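Local coordinates for protein aldehyde dehydrogenase (Trypanosoma brucei, PDB 5MYP) that probably oxidises aldehydes to carboxylic acids with NAD+ as the coenzyme, as a glycosomal member of the aldehyde dehydrogenase family, at residues A60-T72 with F307-A319. Residues are numbered along the deposited sequence; the frame is centred on the assembly and turned at random. Where two conformers were deposited one is given.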
# COMPACT_ATOMS: atom_id res chain seq x y z
N ALA A 60 -14.40 -9.28 30.68
CA ALA A 60 -14.89 -8.10 29.95
C ALA A 60 -15.40 -8.48 28.56
O ALA A 60 -16.46 -8.01 28.12
CB ALA A 60 -13.80 -7.05 29.84
N ILE A 61 -14.63 -9.34 27.88
CA ILE A 61 -15.03 -9.86 26.57
C ILE A 61 -16.30 -10.71 26.69
O ILE A 61 -17.18 -10.64 25.83
CB ILE A 61 -13.86 -10.61 25.89
CG1 ILE A 61 -12.77 -9.60 25.47
CG2 ILE A 61 -14.33 -11.41 24.67
CD1 ILE A 61 -11.40 -10.21 25.27
N HIS A 62 -16.40 -11.49 27.77
CA HIS A 62 -17.63 -12.24 28.06
C HIS A 62 -18.83 -11.31 28.27
O HIS A 62 -19.93 -11.61 27.80
CB HIS A 62 -17.46 -13.12 29.29
CG HIS A 62 -18.70 -13.86 29.66
ND1 HIS A 62 -19.03 -15.07 29.09
CD2 HIS A 62 -19.72 -13.54 30.49
CE1 HIS A 62 -20.19 -15.47 29.58
NE2 HIS A 62 -20.63 -14.56 30.43
N ARG A 63 -18.64 -10.20 28.98
CA ARG A 63 -19.71 -9.23 29.18
C ARG A 63 -20.18 -8.62 27.85
O ARG A 63 -21.38 -8.50 27.61
CB ARG A 63 -19.25 -8.12 30.14
CG ARG A 63 -20.37 -7.23 30.65
CD ARG A 63 -19.83 -6.29 31.72
NE ARG A 63 -20.82 -5.31 32.16
CZ ARG A 63 -20.58 -4.33 33.04
NH1 ARG A 63 -21.57 -3.50 33.37
NH2 ARG A 63 -19.38 -4.18 33.60
N ASP A 64 -19.23 -8.27 26.98
CA ASP A 64 -19.54 -7.69 25.67
C ASP A 64 -20.13 -8.69 24.67
O ASP A 64 -21.13 -8.38 24.02
CB ASP A 64 -18.28 -7.07 25.03
CG ASP A 64 -17.80 -5.82 25.76
OD1 ASP A 64 -18.61 -5.09 26.36
OD2 ASP A 64 -16.58 -5.56 25.72
N ARG A 65 -19.52 -9.87 24.55
CA ARG A 65 -19.83 -10.84 23.48
C ARG A 65 -20.59 -12.09 23.94
O ARG A 65 -21.10 -12.83 23.09
CB ARG A 65 -18.53 -11.27 22.80
CG ARG A 65 -17.73 -10.14 22.17
CD ARG A 65 -18.22 -9.81 20.76
NE ARG A 65 -19.62 -9.42 20.73
CZ ARG A 65 -20.61 -10.24 20.41
NH1 ARG A 65 -21.85 -9.80 20.42
NH2 ARG A 65 -20.37 -11.49 20.08
N ARG A 66 -20.67 -12.33 25.25
CA ARG A 66 -21.09 -13.63 25.81
C ARG A 66 -20.24 -14.80 25.27
O ARG A 66 -20.73 -15.93 25.11
CB ARG A 66 -22.59 -13.89 25.63
CG ARG A 66 -23.17 -14.87 26.65
CD ARG A 66 -24.67 -14.97 26.54
NE ARG A 66 -25.09 -15.51 25.25
CZ ARG A 66 -26.24 -15.26 24.63
NH1 ARG A 66 -27.16 -14.45 25.16
NH2 ARG A 66 -26.48 -15.82 23.45
N ARG A 67 -18.97 -14.51 24.99
CA ARG A 67 -18.03 -15.48 24.47
C ARG A 67 -17.38 -16.18 25.66
O ARG A 67 -17.00 -15.52 26.63
CB ARG A 67 -17.00 -14.76 23.59
CG ARG A 67 -16.00 -15.66 22.91
CD ARG A 67 -15.78 -15.29 21.44
NE ARG A 67 -15.63 -13.85 21.18
CZ ARG A 67 -14.55 -13.14 21.46
NH1 ARG A 67 -13.52 -13.69 22.07
NH2 ARG A 67 -14.51 -11.85 21.15
N HIS A 68 -17.29 -17.51 25.59
CA HIS A 68 -16.71 -18.31 26.68
C HIS A 68 -15.21 -18.03 26.81
O HIS A 68 -14.53 -17.77 25.81
CB HIS A 68 -16.94 -19.81 26.41
CG HIS A 68 -16.70 -20.69 27.60
ND1 HIS A 68 -15.45 -21.11 27.98
CD2 HIS A 68 -17.57 -21.24 28.48
CE1 HIS A 68 -15.55 -21.88 29.06
NE2 HIS A 68 -16.82 -21.98 29.38
N ARG A 69 -14.72 -18.05 28.05
CA ARG A 69 -13.31 -17.79 28.37
C ARG A 69 -12.32 -18.55 27.48
O ARG A 69 -11.36 -17.98 26.97
CB ARG A 69 -13.03 -18.13 29.84
CG ARG A 69 -11.56 -18.25 30.19
CD ARG A 69 -11.37 -18.65 31.64
NE ARG A 69 -9.99 -19.06 31.89
CZ ARG A 69 -9.01 -18.25 32.27
NH1 ARG A 69 -9.21 -16.94 32.46
NH2 ARG A 69 -7.79 -18.75 32.47
N ASP A 70 -12.56 -19.85 27.34
CA ASP A 70 -11.72 -20.72 26.51
C ASP A 70 -11.73 -20.33 25.03
O ASP A 70 -10.69 -20.42 24.37
CB ASP A 70 -12.16 -22.19 26.66
CG ASP A 70 -11.94 -22.74 28.07
OD1 ASP A 70 -11.32 -22.06 28.91
OD2 ASP A 70 -12.41 -23.87 28.33
N GLU A 71 -12.88 -19.88 24.52
CA GLU A 71 -12.97 -19.38 23.15
C GLU A 71 -12.12 -18.11 23.00
O GLU A 71 -11.38 -17.96 22.02
CB GLU A 71 -14.42 -19.10 22.75
CG GLU A 71 -14.62 -18.97 21.24
CD GLU A 71 -16.09 -18.91 20.84
OE1 GLU A 71 -16.88 -19.77 21.29
OE2 GLU A 71 -16.46 -18.00 20.07
N THR A 72 -12.22 -17.21 23.97
CA THR A 72 -11.43 -15.98 24.00
C THR A 72 -9.93 -16.26 24.12
O THR A 72 -9.11 -15.57 23.50
CB THR A 72 -11.89 -15.04 25.14
OG1 THR A 72 -13.27 -14.72 24.94
CG2 THR A 72 -11.07 -13.75 25.17
N PHE A 307 -30.89 -18.63 31.80
CA PHE A 307 -30.20 -19.82 31.30
C PHE A 307 -29.40 -19.53 30.02
O PHE A 307 -28.26 -19.99 29.88
CB PHE A 307 -31.20 -20.96 31.05
CG PHE A 307 -30.60 -22.17 30.39
CD1 PHE A 307 -30.03 -23.19 31.15
CD2 PHE A 307 -30.61 -22.30 29.00
CE1 PHE A 307 -29.48 -24.31 30.55
CE2 PHE A 307 -30.04 -23.41 28.39
CZ PHE A 307 -29.48 -24.42 29.16
N LEU A 308 -30.02 -18.80 29.09
CA LEU A 308 -29.36 -18.46 27.83
C LEU A 308 -28.22 -17.46 28.02
O LEU A 308 -27.20 -17.55 27.33
CB LEU A 308 -30.37 -17.94 26.80
CG LEU A 308 -31.39 -18.97 26.30
CD1 LEU A 308 -32.45 -18.29 25.45
CD2 LEU A 308 -30.71 -20.09 25.52
N GLU A 309 -28.38 -16.52 28.95
CA GLU A 309 -27.31 -15.56 29.27
C GLU A 309 -26.14 -16.22 30.01
O GLU A 309 -25.01 -15.71 29.94
CB GLU A 309 -27.84 -14.35 30.04
CG GLU A 309 -28.81 -13.47 29.24
CD GLU A 309 -28.16 -12.58 28.18
OE1 GLU A 309 -26.98 -12.77 27.85
OE2 GLU A 309 -28.85 -11.66 27.68
N GLU A 310 -26.39 -17.34 30.69
CA GLU A 310 -25.34 -18.17 31.31
C GLU A 310 -24.73 -19.23 30.37
O GLU A 310 -23.83 -19.97 30.79
CB GLU A 310 -25.88 -18.86 32.57
CG GLU A 310 -26.17 -17.91 33.73
CD GLU A 310 -26.89 -18.58 34.90
OE1 GLU A 310 -27.07 -19.82 34.88
OE2 GLU A 310 -27.28 -17.86 35.84
N SER A 311 -25.19 -19.30 29.12
CA SER A 311 -24.75 -20.33 28.18
C SER A 311 -23.34 -20.07 27.64
O SER A 311 -22.76 -18.99 27.84
CB SER A 311 -25.73 -20.45 27.01
OG SER A 311 -25.60 -19.37 26.10
N ASP A 312 -22.81 -21.06 26.93
CA ASP A 312 -21.49 -20.99 26.30
C ASP A 312 -21.53 -20.45 24.86
O ASP A 312 -20.51 -20.46 24.17
CB ASP A 312 -20.84 -22.37 26.28
CG ASP A 312 -20.65 -22.97 27.67
OD1 ASP A 312 -20.83 -22.25 28.68
OD2 ASP A 312 -20.32 -24.17 27.75
N TYR A 313 -22.71 -19.98 24.42
CA TYR A 313 -22.92 -19.58 23.03
C TYR A 313 -23.02 -18.05 22.93
O TYR A 313 -23.83 -17.44 23.63
CB TYR A 313 -24.19 -20.23 22.49
CG TYR A 313 -24.40 -19.97 21.02
CD1 TYR A 313 -23.59 -20.56 20.06
CD2 TYR A 313 -25.40 -19.11 20.59
CE1 TYR A 313 -23.79 -20.32 18.70
CE2 TYR A 313 -25.61 -18.86 19.25
CZ TYR A 313 -24.80 -19.46 18.31
OH TYR A 313 -25.00 -19.22 16.97
N PRO A 314 -22.20 -17.42 22.05
CA PRO A 314 -22.17 -15.96 21.99
C PRO A 314 -23.45 -15.29 21.49
O PRO A 314 -24.30 -15.92 20.85
CB PRO A 314 -21.01 -15.66 21.03
CG PRO A 314 -20.16 -16.87 21.09
CD PRO A 314 -21.12 -18.00 21.23
N ARG A 315 -23.55 -14.00 21.79
CA ARG A 315 -24.72 -13.19 21.52
C ARG A 315 -24.53 -12.44 20.19
O ARG A 315 -23.40 -12.13 19.80
CB ARG A 315 -24.92 -12.21 22.70
CG ARG A 315 -24.10 -10.93 22.71
CD ARG A 315 -24.82 -9.84 23.51
NE ARG A 315 -25.20 -10.31 24.84
CZ ARG A 315 -24.39 -10.38 25.90
NH1 ARG A 315 -23.10 -10.07 25.83
NH2 ARG A 315 -24.87 -10.84 27.06
N ILE A 316 -25.65 -12.14 19.53
CA ILE A 316 -25.65 -11.21 18.39
C ILE A 316 -25.42 -9.81 18.97
O ILE A 316 -25.88 -9.50 20.06
CB ILE A 316 -26.96 -11.29 17.57
CG1 ILE A 316 -27.25 -12.72 17.09
CG2 ILE A 316 -26.92 -10.32 16.39
CD1 ILE A 316 -26.11 -13.39 16.35
N VAL A 317 -24.69 -8.98 18.23
CA VAL A 317 -24.24 -7.66 18.73
C VAL A 317 -25.36 -6.75 19.25
O VAL A 317 -25.20 -6.12 20.29
CB VAL A 317 -23.37 -6.93 17.67
CG1 VAL A 317 -24.19 -6.52 16.44
CG2 VAL A 317 -22.66 -5.72 18.27
N ASN A 318 -26.49 -6.71 18.54
CA ASN A 318 -27.63 -5.87 18.94
C ASN A 318 -28.93 -6.35 18.28
O ASN A 318 -28.91 -7.24 17.43
CB ASN A 318 -27.35 -4.39 18.62
CG ASN A 318 -27.05 -4.12 17.15
OD1 ASN A 318 -27.61 -4.76 16.26
ND2 ASN A 318 -26.16 -3.17 16.89
N ALA A 319 -30.04 -5.74 18.70
CA ALA A 319 -31.38 -6.09 18.19
C ALA A 319 -31.51 -5.92 16.67
O ALA A 319 -32.14 -6.75 16.01
CB ALA A 319 -32.44 -5.26 18.91
O HOH W 1 -22.43 -11.50 28.76
O HOH W 2 -20.32 -17.77 27.13
O HOH W 3 -18.34 -18.89 23.43
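Arg-66 reaches into the loop that follows helix 304-309 and takes the carbonyl of Tyr-313 side-on: Arg-66 NE lies 2.8 Å from Tyr-313 O, nearly in line with its C=O, and NH2 gives a second bond to the same oxygen from above the carbonyl plane. Tyr-313 O lies nearly in the guanidinium plane for both bonds. Arg-315 CB sits over the centre of one guanidinium face, Leu-308 O over the rim of the other. Arg-66 NH1 makes a salt bridge to Glu-309 OE1, 3.2 Å away, meeting it from above the carboxylate plane; Arg-315 NH2 approaches from the opposite face, 3.0 Å from Glu-309 OE1, on the syn side. One carboxylate oxygen thus joins two arginines, probably offsetting their like charges. Thr-344 O and Thr-346 OG1 take further hydrogen bonds from Arg-66.

Between helices 54-65 and 69-95 the chain turns at Arg-66, the first residue past the helix, which has a positive phi (54°), and this interhelical turn of the aldehyde dehydrogenase fold docks on the loop 310-318. Of the helix's last carbonyls, Arg-65 O accepts an almost straight bond (175°) from Arg-315 N at 3.0 Å, whereas Arg-63 O and Asp-64 O receive weak bonds from Arg-315 NH1. In return Arg-65, its chain bent at chi2 (-85°) and chi3, grips Arg-315 O end-on through NH1 and NH2; Gln-257 donates to the same carbonyl. The Arg-65 side chain lies about 12 Å from that of Cys-259, the predicted nucleophile.

Three waters bridge the segments. One donates to His-62 O and accepts from Arg-315 NH2; a second donates to Arg-66 O and Ser-311 O; a third accepts from His-68 N and donates to Asp-312 O and Glu-71 OE1, an oxygen also bonded to Tyr-477 of the second subunit.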